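Local coordinates for high affinity transport system protein p37 (Mycoplasma hyorhinis, PDB 3EKI) that serves as the extracytoplasmic thiamine-binding lipoprotein of a high-affinity transport system and holds thiamine diphosphate in its pocket, at residues A[81-86]-A[357-362]; A[152-157]-A[172-177]; A[194-197]-A[203-206]; A[241-246]-A[268-273]. All coordinates share one frame; numbering follows the deposited sequence.

In the fold
Interactions 2 and 4 are buried, interaction 1 is partly buried, and interaction 3 lies at the surface. Interaction 1 joins helices 64-85 and 354-369 through leucines, about 52 Å between centres from interaction 4, where two phenylalanine rings meet on the other side of the chain's centre. Interaction 2 sets a turn at the end of strand 141-152 against helix 170-184, combining apolar contact with a buried carboxylate. Interaction 3 instead relies on hydrogen bonds to backbone carbonyls. Interactions 2 and 3 touch one another: V153 N lies 2.9 Å from V205 O, a probable hydrogen bond, and the rings of F152 and Y206 meet.

Interaction 1 of 4, residues A[81-86]-A[357-362]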
loop_
_atom_site.group_PDB
_atom_site.type_symbol
_atom_site.label_atom_id
_atom_site.label_comp_id
_atom_site.label_asym_id
_atom_site.label_seq_id
_atom_site.Cartn_x
_atom_site.Cartn_y
_atom_site.Cartn_z
ATOM N N ASN A 81 3.075 10.981 -26.775
ATOM C CA ASN A 81 2.796 11.290 -28.198
ATOM C C ASN A 81 3.980 10.925 -29.066
ATOM O O ASN A 81 3.838 10.599 -30.249
ATOM C CB ASN A 81 2.356 12.746 -28.359
ATOM C CG ASN A 81 0.921 12.932 -27.918
ATOM O OD1 ASN A 81 -0.038 12.391 -28.452
ATOM N ND2 ASN A 81 0.715 13.707 -26.857
ATOM N N LYS A 82 5.181 10.948 -28.478
ATOM C CA LYS A 82 6.335 10.439 -29.239
ATOM C C LYS A 82 6.161 8.990 -29.618
ATOM O O LYS A 82 6.362 8.582 -30.756
ATOM C CB LYS A 82 7.604 10.679 -28.414
ATOM C CG LYS A 82 8.882 10.224 -29.110
ATOM C CD LYS A 82 9.926 9.794 -28.080
ATOM C CE LYS A 82 10.758 8.609 -28.554
ATOM N NZ LYS A 82 10.634 7.437 -27.626
ATOM N N LEU A 83 5.775 8.147 -28.651
ATOM C CA LEU A 83 5.536 6.743 -28.928
ATOM C C LEU A 83 4.430 6.524 -29.941
ATOM O O LEU A 83 4.524 5.710 -30.858
ATOM C CB LEU A 83 5.119 6.024 -27.635
ATOM C CG LEU A 83 6.159 5.840 -26.553
ATOM C CD1 LEU A 83 5.541 4.963 -25.464
ATOM C CD2 LEU A 83 7.424 5.209 -27.096
ATOM N N LYS A 84 3.365 7.290 -29.719
ATOM C CA LYS A 84 2.191 7.238 -30.567
ATOM C C LYS A 84 2.561 7.529 -32.023
ATOM O O LYS A 84 2.147 6.808 -32.931
ATOM C CB LYS A 84 1.149 8.254 -30.114
ATOM C CG LYS A 84 -0.078 8.344 -31.023
ATOM C CD LYS A 84 -0.631 9.746 -30.933
ATOM C CE LYS A 84 -1.707 10.057 -31.929
ATOM N NZ LYS A 84 -1.126 10.407 -33.235
ATOM N N ASN A 85 3.320 8.602 -32.207
ATOM C CA ASN A 85 3.599 9.059 -33.576
ATOM C C ASN A 85 4.746 8.343 -34.260
ATOM O O ASN A 85 4.905 8.490 -35.473
ATOM C CB ASN A 85 3.830 10.584 -33.525
ATOM C CG ASN A 85 2.488 11.282 -33.326
ATOM O OD1 ASN A 85 1.498 10.902 -33.968
ATOM N ND2 ASN A 85 2.443 12.273 -32.449
ATOM N N ALA A 86 5.520 7.557 -33.533
ATOM C CA ALA A 86 6.597 6.763 -34.093
ATOM C C ALA A 86 6.126 5.438 -34.680
ATOM O O ALA A 86 6.968 4.718 -35.203
ATOM C CB ALA A 86 7.619 6.486 -33.007
ATOM N N GLN A 357 -4.420 2.377 -24.489
ATOM C CA GLN A 357 -4.106 1.842 -23.150
ATOM C C GLN A 357 -2.680 1.345 -23.100
ATOM O O GLN A 357 -1.893 1.646 -22.198
ATOM C CB GLN A 357 -5.079 0.717 -22.768
ATOM C CG GLN A 357 -6.516 1.093 -22.521
ATOM C CD GLN A 357 -7.319 -0.098 -22.029
ATOM O OE1 GLN A 357 -6.767 -0.947 -21.337
ATOM N NE2 GLN A 357 -8.589 -0.172 -22.368
ATOM N N ASN A 358 -2.270 0.539 -24.068
ATOM C CA ASN A 358 -0.930 -0.006 -24.099
ATOM C C ASN A 358 0.118 1.084 -24.241
ATOM O O ASN A 358 1.198 0.995 -23.651
ATOM C CB ASN A 358 -0.770 -1.038 -25.219
ATOM C CG ASN A 358 -1.670 -2.246 -25.022
ATOM O OD1 ASN A 358 -2.053 -2.581 -23.901
ATOM N ND2 ASN A 358 -2.062 -2.906 -26.112
ATOM N N LEU A 359 -0.128 2.152 -25.001
ATOM C CA LEU A 359 0.819 3.270 -25.078
ATOM C C LEU A 359 0.909 4.016 -23.748
ATOM O O LEU A 359 1.980 4.471 -23.353
ATOM C CB LEU A 359 0.388 4.231 -26.176
ATOM C CG LEU A 359 0.718 3.817 -27.600
ATOM C CD1 LEU A 359 -0.144 4.668 -28.528
ATOM C CD2 LEU A 359 2.189 3.996 -27.948
ATOM N N ILE A 360 -0.207 4.100 -23.038
ATOM C CA ILE A 360 -0.186 4.763 -21.720
ATOM C C ILE A 360 0.611 3.890 -20.755
ATOM O O ILE A 360 1.460 4.439 -20.021
ATOM C CB ILE A 360 -1.607 5.105 -21.250
ATOM C CG1 ILE A 360 -2.240 6.244 -22.080
ATOM C CG2 ILE A 360 -1.664 5.417 -19.774
ATOM C CD1 ILE A 360 -3.740 6.397 -21.835
ATOM N N VAL A 361 0.402 2.592 -20.765
ATOM C CA VAL A 361 1.221 1.706 -19.902
ATOM C C VAL A 361 2.695 1.877 -20.197
ATOM O O VAL A 361 3.528 2.061 -19.307
ATOM C CB VAL A 361 0.769 0.236 -20.030
ATOM C CG1 VAL A 361 1.769 -0.711 -19.376
ATOM C CG2 VAL A 361 -0.615 0.033 -19.433
ATOM N N GLN A 362 3.105 1.842 -21.472
ATOM C CA GLN A 362 4.504 1.951 -21.832
ATOM C C GLN A 362 5.073 3.312 -21.476
ATOM O O GLN A 362 6.264 3.418 -21.146
ATOM C CB GLN A 362 4.680 1.700 -23.336
ATOM C CG GLN A 362 6.129 1.440 -23.730
ATOM C CD GLN A 362 6.669 0.192 -23.042
ATOM O OE1 GLN A 362 6.028 -0.842 -23.154
ATOM N NE2 GLN A 362 7.802 0.348 -22.382
#
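Both L83 and L359 carry CG beside the backbone N and anti to the carbonyl carbon (chi1 -69° and -79°), and these torsions turn the two leucines toward the opposing helix. L359 does the reaching: its CD2 comes to 3.6 Å from L83 CB, and the same methyl lies 3.9 Å from K84 N, close against the helix backbone. The other methyl, CD1, settles beside the root of the lysine, 4.1 Å from K84 CB. L83 replies with its own CD1, which lies 4.0 Å from Q362 CG where the two side chains cross at about a right angle. The contact is thus apolar, and the polar ends turn elsewhere. K84 carries its ammonium away to N85 OD1, at 2.8 Å from NZ, and to the carbonyl of F93; Q362 NE2 bonds to N366. The short axes pass 9.8 Å apart at 133° between their directions. Helix 64-85 also presents F80 to L359, and F76 and F80 to I360. In helix 354-369, I360 also touches strand 345-349, Q357 strands 141-152 and 345-349, and V361 strand 141-152.

Interaction 2 of 4, residues A[152-157]-A[172-177]; sequences FVFDKE and VKIAKE
The carboxylate of D155, which meets I174 across the contact, is bound through OD2 in a salt bridge to R216, and its OD1 lies 3.7 Å from I174 CD1. The acid group of E309 lies close to D155 OD2; the arginine would be expected to offset the proximity of these two like charges. With its CG anti to the backbone N (chi1 -175°), D155 sends the carboxylate at a slant across the end of the isoleucine. The carbonyl oxygen of F154 rests on the same side chain, F154 O being 3.6 Å from I174 CG2. Residues 152-155 form a type I beta turn as the chain leaves strand 141-152, closed by a bond from D155 N to F152 O of 3.1 Å, and the turn packs against one side of helix 170-184. The F154 side chain holds the rare first torsion in which CG sits between the backbone N and the carbonyl carbon (chi1 54°). Its ring crosses I174 at about a right angle, F154 CD2 coming to 4.1 Å from I174 CG2, and F152 CB lies over the centre of one ring face, 3.5 Å above the plane. At the root of the phenylalanine, F154 CB is 3.8 Å from E177 CB, whereas the acid end of E177 is engaged by K180. I178 and I181 of the same helix also touch F154.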
loop_
_atom_site.group_PDB
_atom_site.type_symbol
_atom_site.label_atom_id
_atom_site.label_comp_id
_atom_site.label_asym_id
_atom_site.label_seq_id
_atom_site.Cartn_x
_atom_site.Cartn_y
_atom_site.Cartn_z
ATOM N N PHE A 152 12.148 -3.056 0.724
ATOM C CA PHE A 152 12.770 -2.788 2.006
ATOM C C PHE A 152 13.999 -3.680 2.175
ATOM O O PHE A 152 14.036 -4.829 1.709
ATOM C CB PHE A 152 11.760 -3.085 3.102
ATOM C CG PHE A 152 10.593 -2.152 3.295
ATOM C CD1 PHE A 152 10.725 -0.793 3.544
ATOM C CD2 PHE A 152 9.306 -2.672 3.222
ATOM C CE1 PHE A 152 9.611 0.003 3.745
ATOM C CE2 PHE A 152 8.191 -1.889 3.438
ATOM C CZ PHE A 152 8.346 -0.542 3.696
ATOM N N VAL A 153 15.014 -3.160 2.864
ATOM C CA VAL A 153 16.195 -3.975 3.098
ATOM C C VAL A 153 15.879 -5.258 3.862
ATOM O O VAL A 153 16.652 -6.192 3.685
ATOM C CB VAL A 153 17.267 -3.188 3.847
ATOM C CG1 VAL A 153 17.759 -2.099 2.886
ATOM C CG2 VAL A 153 16.752 -2.599 5.127
ATOM N N PHE A 154 14.793 -5.272 4.611
ATOM C CA PHE A 154 14.370 -6.431 5.410
ATOM C C PHE A 154 13.330 -7.315 4.729
ATOM O O PHE A 154 12.835 -8.302 5.311
ATOM C CB PHE A 154 13.882 -5.912 6.766
ATOM C CG PHE A 154 12.816 -4.833 6.712
ATOM C CD1 PHE A 154 13.126 -3.506 6.932
ATOM C CD2 PHE A 154 11.489 -5.138 6.412
ATOM C CE1 PHE A 154 12.206 -2.474 6.851
ATOM C CE2 PHE A 154 10.556 -4.119 6.342
ATOM C CZ PHE A 154 10.890 -2.809 6.568
ATOM N N ASP A 155 12.918 -7.074 3.483
ATOM C CA ASP A 155 11.877 -7.889 2.831
ATOM C C ASP A 155 12.035 -7.831 1.311
ATOM O O ASP A 155 11.209 -7.263 0.593
ATOM C CB ASP A 155 10.506 -7.391 3.256
ATOM C CG ASP A 155 9.298 -8.160 2.784
ATOM O OD1 ASP A 155 9.424 -9.330 2.355
ATOM O OD2 ASP A 155 8.180 -7.591 2.860
ATOM N N LYS A 156 13.098 -8.452 0.802
ATOM C CA LYS A 156 13.398 -8.408 -0.634
ATOM C C LYS A 156 12.889 -9.617 -1.432
ATOM O O LYS A 156 13.014 -9.661 -2.655
ATOM C CB LYS A 156 14.903 -8.236 -0.856
ATOM C CG LYS A 156 15.526 -7.116 -0.040
ATOM C CD LYS A 156 16.978 -6.887 -0.433
ATOM C CE LYS A 156 17.699 -6.028 0.591
ATOM N NZ LYS A 156 18.815 -5.253 -0.019
ATOM N N GLU A 157 12.318 -10.589 -0.730
ATOM C CA GLU A 157 11.799 -11.802 -1.324
ATOM C C GLU A 157 10.298 -11.971 -1.093
ATOM O O GLU A 157 9.768 -12.078 0.025
ATOM C CB GLU A 157 12.548 -13.013 -0.752
ATOM C CG GLU A 157 13.676 -13.528 -1.612
ATOM C CD GLU A 157 14.606 -14.497 -0.904
ATOM O OE1 GLU A 157 14.367 -14.893 0.254
ATOM O OE2 GLU A 157 15.629 -14.876 -1.516
ATOM N N VAL A 172 7.995 -14.145 10.892
ATOM C CA VAL A 172 8.536 -13.745 12.180
ATOM C C VAL A 172 9.971 -13.291 12.011
ATOM O O VAL A 172 10.394 -12.315 12.656
ATOM C CB VAL A 172 8.428 -14.875 13.224
ATOM C CG1 VAL A 172 9.132 -14.471 14.508
ATOM C CG2 VAL A 172 6.958 -15.171 13.479
ATOM N N LYS A 173 10.718 -13.947 11.147
ATOM C CA LYS A 173 12.094 -13.536 10.858
ATOM C C LYS A 173 12.118 -12.128 10.272
ATOM O O LYS A 173 12.973 -11.300 10.624
ATOM C CB LYS A 173 12.746 -14.555 9.926
ATOM C CG LYS A 173 12.938 -15.918 10.602
ATOM C CD LYS A 173 13.737 -16.819 9.671
ATOM C CE LYS A 173 12.922 -18.017 9.221
ATOM N NZ LYS A 173 13.379 -18.538 7.902
ATOM N N ILE A 174 11.192 -11.806 9.373
ATOM C CA ILE A 174 11.178 -10.410 8.881
ATOM C C ILE A 174 10.884 -9.417 9.984
ATOM O O ILE A 174 11.450 -8.330 10.107
ATOM C CB ILE A 174 10.157 -10.263 7.728
ATOM C CG1 ILE A 174 10.552 -11.049 6.474
ATOM C CG2 ILE A 174 9.965 -8.795 7.414
ATOM C CD1 ILE A 174 9.433 -11.345 5.497
ATOM N N ALA A 175 9.954 -9.770 10.892
ATOM C CA ALA A 175 9.626 -8.900 12.030
ATOM C C ALA A 175 10.879 -8.663 12.884
ATOM O O ALA A 175 11.111 -7.557 13.378
ATOM C CB ALA A 175 8.487 -9.468 12.842
ATOM N N LYS A 176 11.698 -9.688 13.072
ATOM C CA LYS A 176 12.906 -9.483 13.876
ATOM C C LYS A 176 13.877 -8.561 13.156
ATOM O O LYS A 176 14.541 -7.765 13.830
ATOM C CB LYS A 176 13.497 -10.848 14.235
ATOM C CG LYS A 176 12.588 -11.582 15.215
ATOM C CD LYS A 176 12.960 -13.027 15.446
ATOM C CE LYS A 176 12.313 -13.584 16.704
ATOM N NZ LYS A 176 13.221 -13.514 17.882
ATOM N N GLU A 177 13.944 -8.605 11.845
ATOM C CA GLU A 177 14.793 -7.687 11.079
ATOM C C GLU A 177 14.270 -6.263 11.169
ATOM O O GLU A 177 15.020 -5.286 11.238
ATOM C CB GLU A 177 14.864 -8.177 9.644
ATOM C CG GLU A 177 15.623 -9.486 9.451
ATOM C CD GLU A 177 17.104 -9.103 9.352
ATOM O OE1 GLU A 177 17.766 -9.036 10.404
ATOM O OE2 GLU A 177 17.554 -8.844 8.213
#

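Interaction 3 of 4, residues A[194-197]-A[203-206]; sequences NHKW and QSVY
A surface loop between helix 170-184 and strand 206-207 folds back on itself here, and a short 3-10 segment, residues 203-205, bonds through its first amides to the carbonyls of H195 and K196. Q203 N donates to K196 O over 3.0 Å in a nearly straight bond (168°), and S204 N donates to H195 O at 3.3 Å. The Q203 side chain adds a second grip on the first acceptor, with Q203 NE2 3.3 Å from K196 O, so that main chain and amide of one residue hold one oxygen. The two donors come from opposite faces of the K196 carbonyl plane, each well out of that plane, while the oxygen lies almost in the plane of the glutamine amide. The same amide nitrogen also meets the root of the lysine side chain, K196 CB being 3.9 Å from Q203 NE2. Backbone angles of 50° and 55° put K196 in the left-handed helical region, and in this conformation the successive carbonyls of H195 and K196 both accept from the 203-205 segment. The Q203 side chain comes within about 9 Å of the bound thiamine diphosphate. H195 stacks on W190, and a further bond helps set its rotation: H195 ND1 donates in the ring plane to N194 OD1, 2.7 Å away.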
loop_
_atom_site.group_PDB
_atom_site.type_symbol
_atom_site.label_atom_id
_atom_site.label_comp_id
_atom_site.label_asym_id
_atom_site.label_seq_id
_atom_site.Cartn_x
_atom_site.Cartn_y
_atom_site.Cartn_z
ATOM N N ASN A 194 21.027 10.630 9.005
ATOM C CA ASN A 194 21.591 9.301 9.156
ATOM C C ASN A 194 20.615 8.209 8.736
ATOM O O ASN A 194 21.053 7.082 8.585
ATOM C CB ASN A 194 22.075 9.064 10.591
ATOM C CG ASN A 194 21.043 8.979 11.674
ATOM O OD1 ASN A 194 19.850 8.748 11.475
ATOM N ND2 ASN A 194 21.484 9.188 12.919
ATOM N N HIS A 195 19.345 8.536 8.521
ATOM C CA HIS A 195 18.452 7.616 7.811
ATOM C C HIS A 195 18.029 8.144 6.439
ATOM O O HIS A 195 17.103 7.626 5.786
ATOM C CB HIS A 195 17.251 7.267 8.702
ATOM C CG HIS A 195 17.626 6.231 9.733
ATOM N ND1 HIS A 195 18.428 6.527 10.819
ATOM C CD2 HIS A 195 17.323 4.920 9.832
ATOM C CE1 HIS A 195 18.587 5.431 11.533
ATOM N NE2 HIS A 195 17.921 4.429 10.977
ATOM N N LYS A 196 18.711 9.162 5.924
ATOM C CA LYS A 196 18.537 9.721 4.584
ATOM C C LYS A 196 17.087 10.046 4.230
ATOM O O LYS A 196 16.545 9.589 3.221
ATOM C CB LYS A 196 19.178 8.758 3.584
ATOM C CG LYS A 196 20.674 8.567 3.820
ATOM C CD LYS A 196 21.191 7.326 3.116
ATOM C CE LYS A 196 22.684 7.418 2.821
ATOM N NZ LYS A 196 23.342 6.080 2.922
ATOM N N TRP A 197 16.444 10.843 5.064
ATOM C CA TRP A 197 15.124 11.360 4.805
ATOM C C TRP A 197 15.199 12.275 3.577
ATOM O O TRP A 197 16.061 13.153 3.529
ATOM C CB TRP A 197 14.599 12.125 6.008
ATOM C CG TRP A 197 13.258 12.734 5.791
ATOM C CD1 TRP A 197 12.933 14.043 5.620
ATOM C CD2 TRP A 197 12.033 12.004 5.730
ATOM N NE1 TRP A 197 11.572 14.172 5.451
ATOM C CE2 TRP A 197 11.002 12.923 5.516
ATOM C CE3 TRP A 197 11.754 10.642 5.841
ATOM C CZ2 TRP A 197 9.670 12.534 5.404
ATOM C CZ3 TRP A 197 10.424 10.261 5.729
ATOM C CH2 TRP A 197 9.415 11.194 5.517
ATOM N N GLN A 203 15.408 6.849 3.076
ATOM C CA GLN A 203 15.965 6.001 2.036
ATOM C C GLN A 203 16.829 4.878 2.568
ATOM O O GLN A 203 16.978 3.872 1.880
ATOM C CB GLN A 203 16.778 6.838 1.038
ATOM C CG GLN A 203 15.973 7.990 0.441
ATOM C CD GLN A 203 16.891 8.805 -0.475
ATOM O OE1 GLN A 203 16.967 8.580 -1.680
ATOM N NE2 GLN A 203 17.596 9.762 0.120
ATOM N N SER A 204 17.402 5.035 3.778
ATOM C CA SER A 204 18.313 4.009 4.245
ATOM C C SER A 204 17.632 2.683 4.526
ATOM O O SER A 204 18.342 1.688 4.707
ATOM C CB SER A 204 19.016 4.431 5.545
ATOM O OG SER A 204 19.306 5.805 5.581
ATOM N N VAL A 205 16.301 2.660 4.597
ATOM C CA VAL A 205 15.635 1.382 4.896
ATOM C C VAL A 205 15.205 0.627 3.643
ATOM O O VAL A 205 14.550 -0.411 3.683
ATOM C CB VAL A 205 14.432 1.577 5.831
ATOM C CG1 VAL A 205 14.914 1.990 7.223
ATOM C CG2 VAL A 205 13.451 2.585 5.282
ATOM N N TYR A 206 15.610 1.114 2.463
ATOM C CA TYR A 206 15.282 0.510 1.196
ATOM C C TYR A 206 16.483 0.052 0.377
ATOM O O TYR A 206 17.586 0.589 0.516
ATOM C CB TYR A 206 14.553 1.538 0.322
ATOM C CG TYR A 206 13.250 2.053 0.843
ATOM C CD1 TYR A 206 13.148 3.098 1.739
ATOM C CD2 TYR A 206 12.066 1.462 0.380
ATOM C CE1 TYR A 206 11.916 3.549 2.182
ATOM C CE2 TYR A 206 10.834 1.895 0.817
ATOM C CZ TYR A 206 10.762 2.936 1.720
ATOM O OH TYR A 206 9.544 3.379 2.153
#

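Interaction 4 of 4, residues A[241-246]-A[268-273]; sequences NTFRNF and NHFQNK
Aromatic contact joins the segments: F270 brings the far tip of its ring, CZ, over one face of the F243 ring, 3.8 Å above the plane and displaced toward the rim beside F243 CG. The centroids are 5.1 Å apart and the planes inclined at 38°, an oblique pairing. F243 swings its ring out from the helix with CG anti to the backbone N (chi1 -177°), and the two side chains cross at about a right angle. F270 is held from its own segment too, since H269 CD2 lies 3.5 Å above one face of its ring.

No hydrogen bond crosses between the segments. R244 NH1 donates to N241 OD1 over 2.8 Å and to N245 OD1 over 2.9 Å, both nearly in the guanidinium plane, while R244 NE forms a salt bridge with D280. Backbone turns shape the other side: F270 is the centre of an inverse gamma turn and begins a type II beta turn to K273 as helix 256-269 ends.

Around the pair, F243 reaches I231 and I304, so helix 240-245 packs on helix 225-236 and on strand 304-308 of the mixed sheet, while the end of helix 256-269 meets W235 of helix 225-236 and W240 of helix 240-245 through the F270 ring.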
loop_
_atom_site.group_PDB
_atom_site.type_symbol
_atom_site.label_atom_id
_atom_site.label_comp_id
_atom_site.label_asym_id
_atom_site.label_seq_id
_atom_site.Cartn_x
_atom_site.Cartn_y
_atom_site.Cartn_z
ATOM N N ASN A 241 -8.291 -15.449 23.383
ATOM C CA ASN A 241 -9.003 -14.584 24.302
ATOM C C ASN A 241 -8.070 -13.626 25.015
ATOM O O ASN A 241 -8.314 -12.422 25.058
ATOM C CB ASN A 241 -9.740 -15.452 25.328
ATOM C CG ASN A 241 -10.541 -14.580 26.266
ATOM O OD1 ASN A 241 -11.328 -13.747 25.808
ATOM N ND2 ASN A 241 -10.384 -14.753 27.566
ATOM N N THR A 242 -6.980 -14.166 25.530
ATOM C CA THR A 242 -6.024 -13.336 26.248
ATOM C C THR A 242 -5.322 -12.352 25.317
ATOM O O THR A 242 -5.166 -11.170 25.673
ATOM C CB THR A 242 -4.981 -14.215 26.964
ATOM O OG1 THR A 242 -5.678 -15.027 27.926
ATOM C CG2 THR A 242 -3.986 -13.333 27.688
ATOM N N PHE A 243 -4.961 -12.881 24.143
ATOM C CA PHE A 243 -4.294 -12.039 23.156
ATOM C C PHE A 243 -5.165 -10.858 22.730
ATOM O O PHE A 243 -4.839 -9.672 22.845
ATOM C CB PHE A 243 -3.898 -12.886 21.957
ATOM C CG PHE A 243 -3.123 -12.134 20.891
ATOM C CD1 PHE A 243 -3.765 -11.569 19.813
ATOM C CD2 PHE A 243 -1.744 -12.015 20.995
ATOM C CE1 PHE A 243 -3.010 -10.925 18.859
ATOM C CE2 PHE A 243 -0.992 -11.361 20.046
ATOM C CZ PHE A 243 -1.644 -10.785 18.974
ATOM N N ARG A 244 -6.355 -11.214 22.259
ATOM C CA ARG A 244 -7.339 -10.231 21.824
ATOM C C ARG A 244 -7.651 -9.178 22.889
ATOM O O ARG A 244 -7.779 -7.995 22.571
ATOM C CB ARG A 244 -8.630 -10.928 21.386
ATOM C CG ARG A 244 -9.681 -9.988 20.818
ATOM C CD ARG A 244 -10.984 -10.082 21.595
ATOM N NE ARG A 244 -11.662 -11.356 21.372
ATOM C CZ ARG A 244 -11.892 -12.256 22.322
ATOM N NH1 ARG A 244 -11.496 -12.026 23.567
ATOM N NH2 ARG A 244 -12.516 -13.389 22.029
ATOM N N ASN A 245 -7.780 -9.599 24.145
ATOM C CA ASN A 245 -8.163 -8.672 25.200
ATOM C C ASN A 245 -7.079 -7.646 25.518
ATOM O O ASN A 245 -7.367 -6.684 26.226
ATOM C CB ASN A 245 -8.539 -9.444 26.460
ATOM C CG ASN A 245 -9.890 -10.139 26.302
ATOM O OD1 ASN A 245 -10.658 -9.875 25.387
ATOM N ND2 ASN A 245 -10.202 -11.051 27.202
ATOM N N PHE A 246 -5.869 -7.799 24.987
ATOM C CA PHE A 246 -4.855 -6.751 25.121
ATOM C C PHE A 246 -5.230 -5.527 24.292
ATOM O O PHE A 246 -4.677 -4.443 24.480
ATOM C CB PHE A 246 -3.461 -7.263 24.745
ATOM C CG PHE A 246 -2.834 -8.074 25.883
ATOM C CD1 PHE A 246 -2.369 -7.393 26.998
ATOM C CD2 PHE A 246 -2.728 -9.442 25.795
ATOM C CE1 PHE A 246 -1.782 -8.113 28.032
ATOM C CE2 PHE A 246 -2.144 -10.161 26.818
ATOM C CZ PHE A 246 -1.686 -9.485 27.920
ATOM N N ASN A 268 -4.950 -18.089 10.925
ATOM C CA ASN A 268 -4.057 -19.195 10.659
ATOM C C ASN A 268 -3.270 -19.590 11.911
ATOM O O ASN A 268 -2.890 -20.755 12.055
ATOM C CB ASN A 268 -3.096 -18.863 9.521
ATOM C CG ASN A 268 -3.847 -18.831 8.189
ATOM O OD1 ASN A 268 -4.999 -19.268 8.129
ATOM N ND2 ASN A 268 -3.220 -18.313 7.147
ATOM N N HIS A 269 -3.029 -18.628 12.796
ATOM C CA HIS A 269 -2.278 -18.883 14.019
ATOM C C HIS A 269 -3.179 -19.433 15.120
ATOM O O HIS A 269 -2.940 -20.520 15.646
ATOM C CB HIS A 269 -1.584 -17.607 14.497
ATOM C CG HIS A 269 -0.576 -17.836 15.580
ATOM N ND1 HIS A 269 0.592 -18.538 15.373
ATOM C CD2 HIS A 269 -0.561 -17.458 16.880
ATOM C CE1 HIS A 269 1.283 -18.582 16.498
ATOM N NE2 HIS A 269 0.606 -17.933 17.428
ATOM N N PHE A 270 -4.215 -18.675 15.462
ATOM C CA PHE A 270 -5.149 -19.082 16.506
ATOM C C PHE A 270 -6.302 -19.897 15.932
ATOM O O PHE A 270 -7.470 -19.603 16.187
ATOM C CB PHE A 270 -5.689 -17.858 17.248
ATOM C CG PHE A 270 -4.623 -17.017 17.888
ATOM C CD1 PHE A 270 -4.212 -17.264 19.186
ATOM C CD2 PHE A 270 -4.030 -15.978 17.190
ATOM C CE1 PHE A 270 -3.230 -16.491 19.778
ATOM C CE2 PHE A 270 -3.048 -15.202 17.776
ATOM C CZ PHE A 270 -2.648 -15.460 19.071
ATOM N N GLN A 271 -5.969 -20.923 15.155
ATOM C CA GLN A 271 -6.976 -21.781 14.554
ATOM C C GLN A 271 -8.002 -22.214 15.605
ATOM O O GLN A 271 -7.619 -22.369 16.763
ATOM C CB GLN A 271 -6.417 -23.064 13.979
ATOM C CG GLN A 271 -5.186 -23.020 13.108
ATOM C CD GLN A 271 -4.765 -24.462 12.818
ATOM O OE1 GLN A 271 -5.316 -25.124 11.939
ATOM N NE2 GLN A 271 -3.789 -24.912 13.597
ATOM N N ASN A 272 -9.204 -22.355 15.133
ATOM C CA ASN A 272 -10.450 -22.734 15.774
ATOM C C ASN A 272 -10.916 -21.673 16.740
ATOM O O ASN A 272 -12.051 -21.683 17.239
ATOM C CB ASN A 272 -10.300 -24.147 16.376
ATOM C CG ASN A 272 -9.699 -25.099 15.344
ATOM O OD1 ASN A 272 -10.001 -25.049 14.141
ATOM N ND2 ASN A 272 -8.818 -26.011 15.753
ATOM N N LYS A 273 -10.129 -20.632 17.047
ATOM C CA LYS A 273 -10.606 -19.796 18.147
ATOM C C LYS A 273 -11.614 -18.726 17.758
ATOM O O LYS A 273 -12.283 -18.234 18.678
ATOM C CB LYS A 273 -9.415 -19.108 18.832
ATOM C CG LYS A 273 -8.371 -20.056 19.383
ATOM C CD LYS A 273 -8.911 -20.974 20.455
ATOM C CE LYS A 273 -7.823 -21.409 21.416
ATOM N NZ LYS A 273 -6.901 -22.428 20.844
#